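Local coordinates for Serine/threonine-protein kinase-like protein ACR4 (Arabidopsis thaliana, PDB 7A0J) that acts as a plant membrane receptor kinase that, paired with the CLE40 peptide, controls formative cell divisions in root meristems, its extracellular propeller domain being the part modelled here, at residues G25-V29 and T42-F48; N35-L39 and C70-S74; H66-C70 and M79-Q83. One frame throughout, in Å; residues are numbered along the deposited sequence.

Contact 1: G25-V29 and T42-F48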
loop_
_atom_site.group_PDB
_atom_site.type_symbol
_atom_site.label_atom_id
_atom_site.label_comp_id
_atom_site.label_asym_id
_atom_site.label_seq_id
_atom_site.Cartn_x
_atom_site.Cartn_y
_atom_site.Cartn_z
ATOM N N GLY A 25 -16.048 12.965 -2.074
ATOM C CA GLY A 25 -15.428 12.983 -3.414
ATOM C C GLY A 25 -14.509 14.180 -3.605
ATOM O O GLY A 25 -14.088 14.421 -4.755
ATOM N N SER A 26 -14.199 14.898 -2.519
ATOM C CA SER A 26 -13.337 16.110 -2.504
ATOM C C SER A 26 -11.877 15.731 -2.783
ATOM O O SER A 26 -11.116 16.616 -3.215
ATOM C CB SER A 26 -13.467 16.840 -1.191
ATOM O OG SER A 26 -13.082 16.005 -0.107
ATOM N N HIS A 27 -11.507 14.472 -2.519
ATOM C CA HIS A 27 -10.126 13.925 -2.622
ATOM C C HIS A 27 -9.234 14.555 -1.542
ATOM O O HIS A 27 -7.999 14.494 -1.684
ATOM C CB HIS A 27 -9.577 14.098 -4.048
ATOM C CG HIS A 27 -10.224 13.190 -5.041
ATOM N ND1 HIS A 27 -9.875 11.856 -5.158
ATOM C CD2 HIS A 27 -11.195 13.411 -5.952
ATOM C CE1 HIS A 27 -10.601 11.298 -6.103
ATOM N NE2 HIS A 27 -11.419 12.230 -6.607
ATOM N N LEU A 28 -9.843 15.113 -0.491
ATOM C CA LEU A 28 -9.140 15.585 0.731
ATOM C C LEU A 28 -8.861 14.368 1.615
ATOM O O LEU A 28 -9.611 13.378 1.510
ATOM C CB LEU A 28 -10.008 16.619 1.457
ATOM C CG LEU A 28 -10.342 17.879 0.659
ATOM C CD1 LEU A 28 -11.342 18.746 1.409
ATOM C CD2 LEU A 28 -9.086 18.673 0.333
ATOM N N VAL A 29 -7.816 14.435 2.440
ATOM C CA VAL A 29 -7.390 13.317 3.332
ATOM C C VAL A 29 -7.786 13.662 4.772
ATOM O O VAL A 29 -7.645 14.836 5.166
ATOM C CB VAL A 29 -5.884 13.006 3.200
ATOM C CG1 VAL A 29 -5.008 14.233 3.407
ATOM C CG2 VAL A 29 -5.457 11.883 4.136
ATOM N N THR A 42 -1.289 16.705 8.637
ATOM C CA THR A 42 -2.219 16.322 7.539
ATOM C C THR A 42 -2.653 17.579 6.790
ATOM O O THR A 42 -3.209 18.494 7.390
ATOM C CB THR A 42 -3.440 15.549 8.056
ATOM O OG1 THR A 42 -2.980 14.395 8.760
ATOM C CG2 THR A 42 -4.370 15.125 6.941
ATOM N N PRO A 43 -2.409 17.667 5.461
ATOM C CA PRO A 43 -2.906 18.787 4.663
ATOM C C PRO A 43 -4.441 18.826 4.659
ATOM O O PRO A 43 -5.050 17.806 4.381
ATOM C CB PRO A 43 -2.371 18.520 3.247
ATOM C CG PRO A 43 -1.259 17.507 3.431
ATOM C CD PRO A 43 -1.643 16.703 4.654
ATOM N N GLY A 44 -5.022 19.987 4.969
ATOM C CA GLY A 44 -6.482 20.193 5.030
ATOM C C GLY A 44 -7.077 20.519 3.667
ATOM O O GLY A 44 -8.306 20.361 3.516
ATOM N N HIS A 45 -6.245 20.955 2.713
ATOM C CA HIS A 45 -6.679 21.557 1.423
ATOM C C HIS A 45 -6.041 20.862 0.209
ATOM O O HIS A 45 -6.620 20.993 -0.887
ATOM C CB HIS A 45 -6.393 23.064 1.435
ATOM C CG HIS A 45 -6.989 23.778 2.603
ATOM N ND1 HIS A 45 -8.270 24.295 2.580
ATOM C CD2 HIS A 45 -6.493 24.055 3.829
ATOM C CE1 HIS A 45 -8.536 24.865 3.737
ATOM N NE2 HIS A 45 -7.461 24.731 4.523
ATOM N N LEU A 46 -4.902 20.175 0.365
ATOM C CA LEU A 46 -4.240 19.431 -0.744
ATOM C C LEU A 46 -5.079 18.195 -1.085
ATOM O O LEU A 46 -5.434 17.447 -0.154
ATOM C CB LEU A 46 -2.815 19.025 -0.347
ATOM C CG LEU A 46 -1.795 20.156 -0.220
ATOM C CD1 LEU A 46 -0.412 19.594 0.074
ATOM C CD2 LEU A 46 -1.757 21.015 -1.475
ATOM N N GLN A 47 -5.376 17.995 -2.371
ATOM C CA GLN A 47 -6.180 16.852 -2.878
ATOM C C GLN A 47 -5.231 15.727 -3.307
ATOM O O GLN A 47 -4.137 16.033 -3.824
ATOM C CB GLN A 47 -7.091 17.310 -4.016
ATOM C CG GLN A 47 -8.174 18.277 -3.555
ATOM C CD GLN A 47 -8.840 18.993 -4.702
ATOM O OE1 GLN A 47 -10.030 18.824 -4.957
ATOM N NE2 GLN A 47 -8.069 19.802 -5.410
ATOM N N PHE A 48 -5.641 14.478 -3.069
ATOM C CA PHE A 48 -4.862 13.246 -3.352
ATOM C C PHE A 48 -5.740 12.253 -4.119
ATOM O O PHE A 48 -6.969 12.247 -3.915
ATOM C CB PHE A 48 -4.352 12.623 -2.052
ATOM C CG PHE A 48 -3.397 13.493 -1.275
ATOM C CD1 PHE A 48 -3.866 14.402 -0.338
ATOM C CD2 PHE A 48 -2.030 13.406 -1.485
ATOM C CE1 PHE A 48 -2.986 15.201 0.375
ATOM C CE2 PHE A 48 -1.151 14.206 -0.769
ATOM C CZ PHE A 48 -1.630 15.103 0.157
HETATM O O HOH W 1 -6.541 16.904 2.302
#

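Contact 2: N35-L39 and C70-S74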
loop_
_atom_site.group_PDB
_atom_site.type_symbol
_atom_site.label_atom_id
_atom_site.label_comp_id
_atom_site.label_asym_id
_atom_site.label_seq_id
_atom_site.Cartn_x
_atom_site.Cartn_y
_atom_site.Cartn_z
ATOM N N ASN A 35 0.280 9.176 16.182
ATOM C CA ASN A 35 1.454 9.907 15.623
ATOM C C ASN A 35 1.032 11.354 15.347
ATOM O O ASN A 35 0.405 11.605 14.298
ATOM C CB ASN A 35 2.052 9.229 14.386
ATOM C CG ASN A 35 3.384 9.829 13.975
ATOM O OD1 ASN A 35 3.560 11.043 14.014
ATOM N ND2 ASN A 35 4.327 8.992 13.574
ATOM N N SER A 36 1.370 12.263 16.266
ATOM C CA SER A 36 0.970 13.695 16.249
ATOM C C SER A 36 1.603 14.416 15.054
ATOM O O SER A 36 0.949 15.320 14.505
ATOM C CB SER A 36 1.321 14.364 17.551
ATOM O OG SER A 36 0.596 13.773 18.618
ATOM N N ALA A 37 2.824 14.035 14.665
ATOM C CA ALA A 37 3.522 14.579 13.478
ATOM C C ALA A 37 2.628 14.391 12.249
ATOM O O ALA A 37 2.417 15.374 11.514
ATOM C CB ALA A 37 4.869 13.923 13.299
ATOM N N ILE A 38 2.095 13.180 12.059
ATOM C CA ILE A 38 1.215 12.837 10.903
ATOM C C ILE A 38 -0.142 13.527 11.094
ATOM O O ILE A 38 -0.588 14.208 10.155
ATOM C CB ILE A 38 1.083 11.309 10.728
ATOM C CG1 ILE A 38 2.442 10.658 10.456
ATOM C CG2 ILE A 38 0.077 10.973 9.637
ATOM C CD1 ILE A 38 2.405 9.152 10.422
ATOM N N LEU A 39 -0.761 13.371 12.268
ATOM C CA LEU A 39 -2.137 13.866 12.544
ATOM C C LEU A 39 -2.200 15.376 12.276
ATOM O O LEU A 39 -3.021 15.792 11.440
ATOM C CB LEU A 39 -2.530 13.536 13.987
ATOM C CG LEU A 39 -3.977 13.854 14.360
ATOM C CD1 LEU A 39 -4.948 13.044 13.515
ATOM C CD2 LEU A 39 -4.225 13.607 15.841
ATOM N N CYS A 70 4.697 13.527 1.223
ATOM C CA CYS A 70 4.721 12.825 2.532
ATOM C C CYS A 70 4.626 13.844 3.672
ATOM O O CYS A 70 5.136 14.971 3.516
ATOM C CB CYS A 70 5.978 11.978 2.680
ATOM S SG CYS A 70 6.218 10.814 1.313
ATOM N N TRP A 71 3.986 13.451 4.775
ATOM C CA TRP A 71 3.933 14.236 6.036
ATOM C C TRP A 71 4.100 13.291 7.231
ATOM O O TRP A 71 3.840 12.076 7.081
ATOM C CB TRP A 71 2.654 15.077 6.110
ATOM C CG TRP A 71 1.369 14.308 6.143
ATOM C CD1 TRP A 71 0.625 14.013 7.247
ATOM C CD2 TRP A 71 0.635 13.793 5.019
ATOM N NE1 TRP A 71 -0.507 13.333 6.894
ATOM C CE2 TRP A 71 -0.529 13.181 5.533
ATOM C CE3 TRP A 71 0.849 13.775 3.635
ATOM C CZ2 TRP A 71 -1.467 12.557 4.712
ATOM C CZ3 TRP A 71 -0.081 13.163 2.825
ATOM C CH2 TRP A 71 -1.221 12.561 3.358
ATOM N N GLY A 72 4.540 13.845 8.361
ATOM C CA GLY A 72 5.006 13.097 9.541
ATOM C C GLY A 72 6.431 13.483 9.885
ATOM O O GLY A 72 6.808 14.643 9.629
ATOM N N ASN A 73 7.201 12.545 10.436
ATOM C CA ASN A 73 8.597 12.781 10.880
ATOM C C ASN A 73 9.343 11.443 10.865
ATOM O O ASN A 73 9.065 10.599 11.738
ATOM C CB ASN A 73 8.631 13.469 12.248
ATOM C CG ASN A 73 9.967 14.111 12.559
ATOM O OD1 ASN A 73 10.968 13.822 11.908
ATOM N ND2 ASN A 73 9.991 14.985 13.552
ATOM N N SER A 74 10.237 11.263 9.888
ATOM C CA SER A 74 11.052 10.039 9.684
ATOM C C SER A 74 12.531 10.422 9.614
ATOM O O SER A 74 12.852 11.423 8.944
ATOM C CB SER A 74 10.616 9.299 8.445
ATOM O OG SER A 74 11.490 8.213 8.170
HETATM O O HOH W 2 6.930 10.182 13.159
#

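Contact 3: H66-C70 and M79-Q83. With EDO (1,2-ethanediol), chain G.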
loop_
_atom_site.group_PDB
_atom_site.type_symbol
_atom_site.label_atom_id
_atom_site.label_comp_id
_atom_site.label_asym_id
_atom_site.label_seq_id
_atom_site.Cartn_x
_atom_site.Cartn_y
_atom_site.Cartn_z
ATOM N N HIS A 66 0.584 15.558 -9.521
ATOM C CA HIS A 66 0.872 14.112 -9.734
ATOM C C HIS A 66 2.261 13.767 -9.179
ATOM O O HIS A 66 2.937 12.900 -9.766
ATOM C CB HIS A 66 0.718 13.739 -11.219
ATOM C CG HIS A 66 -0.672 13.902 -11.739
ATOM N ND1 HIS A 66 -0.937 14.447 -12.981
ATOM C CD2 HIS A 66 -1.869 13.596 -11.197
ATOM C CE1 HIS A 66 -2.239 14.466 -13.183
ATOM N NE2 HIS A 66 -2.834 13.950 -12.101
ATOM N N GLN A 67 2.662 14.417 -8.080
ATOM C CA GLN A 67 3.955 14.175 -7.387
ATOM C C GLN A 67 3.674 13.530 -6.032
ATOM O O GLN A 67 2.634 13.786 -5.427
ATOM C CB GLN A 67 4.735 15.482 -7.230
ATOM C CG GLN A 67 5.157 16.092 -8.557
ATOM C CD GLN A 67 6.133 17.234 -8.405
ATOM O OE1 GLN A 67 6.125 17.962 -7.414
ATOM N NE2 GLN A 67 6.985 17.402 -9.404
ATOM N N PRO A 68 4.584 12.672 -5.519
ATOM C CA PRO A 68 4.472 12.178 -4.149
ATOM C C PRO A 68 4.606 13.339 -3.151
ATOM O O PRO A 68 5.365 14.256 -3.411
ATOM C CB PRO A 68 5.614 11.161 -3.991
ATOM C CG PRO A 68 6.560 11.430 -5.149
ATOM C CD PRO A 68 5.755 12.132 -6.223
ATOM N N TYR A 69 3.838 13.284 -2.060
ATOM C CA TYR A 69 3.860 14.270 -0.948
ATOM C C TYR A 69 3.665 13.525 0.375
ATOM O O TYR A 69 2.576 12.949 0.583
ATOM C CB TYR A 69 2.783 15.339 -1.143
ATOM C CG TYR A 69 2.858 16.482 -0.163
ATOM C CD1 TYR A 69 3.672 17.578 -0.408
ATOM C CD2 TYR A 69 2.128 16.471 1.015
ATOM C CE1 TYR A 69 3.753 18.635 0.485
ATOM C CE2 TYR A 69 2.195 17.520 1.919
ATOM C CZ TYR A 69 3.011 18.607 1.653
ATOM O OH TYR A 69 3.086 19.649 2.529
ATOM N N CYS A 70 4.697 13.527 1.223
ATOM C CA CYS A 70 4.721 12.825 2.532
ATOM C C CYS A 70 4.626 13.844 3.672
ATOM O O CYS A 70 5.136 14.971 3.516
ATOM C CB CYS A 70 5.978 11.978 2.680
ATOM S SG CYS A 70 6.218 10.814 1.313
ATOM N N MET A 79 10.209 14.655 4.278
ATOM C CA MET A 79 8.754 14.913 4.107
ATOM C C MET A 79 8.540 15.882 2.936
ATOM O O MET A 79 9.541 16.360 2.368
ATOM C CB MET A 79 8.153 15.493 5.391
ATOM C CG MET A 79 8.256 14.558 6.587
ATOM S SD MET A 79 7.344 13.001 6.369
ATOM C CE MET A 79 8.633 11.925 5.742
ATOM N N GLY A 80 7.278 16.142 2.583
ATOM C CA GLY A 80 6.891 16.919 1.391
ATOM C C GLY A 80 7.191 16.151 0.116
ATOM O O GLY A 80 7.212 14.906 0.171
ATOM N N VAL A 81 7.426 16.862 -0.991
ATOM C CA VAL A 81 7.820 16.260 -2.300
ATOM C C VAL A 81 9.277 15.820 -2.183
ATOM O O VAL A 81 10.159 16.656 -1.996
ATOM C CB VAL A 81 7.602 17.236 -3.472
ATOM C CG1 VAL A 81 8.048 16.639 -4.798
ATOM C CG2 VAL A 81 6.154 17.699 -3.558
ATOM N N PRO A 82 9.575 14.503 -2.288
ATOM C CA PRO A 82 10.911 13.987 -1.986
ATOM C C PRO A 82 11.958 14.392 -3.033
ATOM O O PRO A 82 11.654 14.327 -4.207
ATOM C CB PRO A 82 10.714 12.464 -1.994
ATOM C CG PRO A 82 9.560 12.252 -2.948
ATOM C CD PRO A 82 8.650 13.441 -2.713
ATOM N N GLN A 83 13.146 14.799 -2.573
ATOM C CA GLN A 83 14.334 15.099 -3.417
ATOM C C GLN A 83 15.258 13.882 -3.409
ATOM O O GLN A 83 15.311 13.164 -2.414
ATOM C CB GLN A 83 15.058 16.342 -2.895
ATOM C CG GLN A 83 14.290 17.638 -3.110
ATOM C CD GLN A 83 14.131 17.993 -4.569
ATOM O OE1 GLN A 83 14.998 17.718 -5.393
ATOM N NE2 GLN A 83 13.006 18.602 -4.904
HETATM C C1 EDO G . 0.796 21.699 4.703
HETATM O O1 EDO G . 0.828 21.883 3.304
HETATM C C2 EDO G . 0.657 20.277 5.103
HETATM O O2 EDO G . 1.725 19.457 4.669
#

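Contact 1: G25-V29 and T42-F48
Ser26 turns its carbonyl toward the Gln47 side chain, whose CG lies 3.4 Å from Ser26 O, while Ser26 OG bonds to Asp24 and receives a weak bond from Leu28 N. His27 comes next and meets the end of 42-48 at Phe48, and the backbone carries most of that meeting. Its carbonyl takes the amide of Phe48: Phe48 N to His27 O is 2.7 Å, nearly straight at 165°, with the donor in the carbonyl plane. The same oxygen also receives a CA-H...O contact from Gln47. The imidazole turns to the carbonyl of Phe48, where His27 ND1 makes a weak, bent bond of 3.2 Å to Phe48 O.

Leu28 starts away from the partner, but its CD2 swings over the turn at 44-46 and rests against backbone carbonyls, 3.6 Å from His45 O. Val29 makes the apolar part of the contact. Its CG1 sits between backbone N and carbonyl carbon (chi1 54°), which brings it to Thr42 CG2 at 3.7 Å and Phe48 CE1 at 3.8 Å; the Phe48 ring is met obliquely. A single water ties the two segments together: it accepts from Val29 N at 2.8 Å and donates to Pro43 O and Leu46 O, so three backbone groups share one bridge.

The contact pins the turn between strands 17-21 and 29-33 to the connection that leaves helix 36-41 and enters strand 48-53, joining the first and second of the seven repeats. Phe48 and Val29 lean on Trp71 of strand 68-72, Pro43 and Leu46 on Tyr69 of the same strand, and Val29 also packs on Cys19 of strand 17-21.

Contact 2: N35-L39 and C70-S74
Ile38 and Ala37, on the first turn of helix 36-41, pack on Trp71 and Gly72 at the end of strand 68-72. The setting is the extracellular beta-propeller of the receptor, and the contact brings the first of its seven repeats against the second.

The apolar part has two points. Ile38 uses both branches: CG2 meets the pyrrole part of the indole, 3.7 Å from Trp71 NE1, and CG1 lies 3.7 Å from Gly72 CA. The two side chains, Ile38 and Trp71, cross at about a right angle. Trp71 keeps its CG between backbone N and carbonyl carbon (chi1 63°), which swings the indole toward the helix. Ala37 CB adds the second point, against the Gly72 backbone and 3.9 Å from Asn73 CB. Gly72, with no side chain, lets its CA stand only 4.0 Å from Ile38 CA.

The polar part is at the helix start and along the indole edge. Asn35 is the N-cap, its OD1 accepting from Ile38 N at 3.2 Å with the donor well above the carbonyl plane. The other end of the same amide reaches the strand segment through a water, which accepts from Asn35 ND2 and donates to Asn73 O. One side chain thus caps the helix and links it to the partner.

Around the pair, Thr42 takes a weak bond from Trp71 NE1 and bonds to Ile38 O and Leu39 O, while Phe48 meets the indole with planes at about 45° and Met58 packs on Ile38 and Trp71. The Ile38 carbonyl oxygen, finally, lies at the indole edge near its plane, with Ile38 O 3.2 Å from Trp71 CD1.

Contact 3: H66-C70 and M79-Q83
Gly80, with no side chain, sets its CA over one face of the Tyr69 ring. Gly80 CA is 4.1 Å from the Tyr69 ring centroid and 28° off the normal, a CH-pi contact. Tyr69 holds its CG anti to the backbone N (chi1 -172°), which lays the ring beside the glycine; Tyr69 CD1 then also touches Val81 CG2 at 4.0 Å. Tyr69 OH hydrogen-bonds O2 of a 1,2-ethanediol, probably from the crystallisation liquor, at 2.5 Å; that O2 lies at the ring edge, in plane.

Next along 79-83, Val81 is the bump that rests on Gln67 and on the Pro68 carbonyl. Its CG1 meets Gln67 OE1 at 3.5 Å, and Val81 CA makes a fairly straight CA-H...O contact to Pro68 O. That oxygen is buried and has no hydrogen-bonding partner in the model. Gln67 spends its NE2 on Ala89 O. Beside this carbonyl the two proline rings cross at about a right angle, Pro68 CG standing 3.8 Å from Pro82 CD.

At the other end Met79, bent at chi2 and chi3, folds back over Cys70, with Met79 CE 4.1 Å from Cys70 CB. Met79 also touches Phe57, whereas Cys70 is bonded to Cys59 in a disulfide. Two backbone bonds lock the shapes together: Gly80 N gives to Cys70 O at 2.6 Å, and Cys70 N returns one to Gly80 O, straight at 172°.

Cys70 and Gly80 form an antiparallel hydrogen-bonded pair, a single bridge that places 79-83 alongside strand 68-72, an outermost strand of the sheet made with 48-53 and 57-62. In this seven-repeat domain that sheet is one blade of the beta-propeller.

How the contacts relate
Strand 68-72 is the common thread. Contacts 2 and 3 share Cys70, with centres about 13 Å apart, and Met79 joins them: its SD comes within 3.4 Å of Trp71 C. Contact 1 lies about 16 Å from contact 2 and about 14 Å from contact 3, between centres, yet touches both. Trp71 receives Phe48, Pro43 and Val29, with Phe48 CZ 3.6 Å from Trp71 CZ3, while Tyr69 receives Pro43, Leu46 and Phe48. Contacts 1 and 2 interleave along the chain, whereas contact 1 closes before contact 3 opens. The ethanediol at Tyr69 also lies about 4 Å from the Pro43 side chain, between contacts 1 and 3.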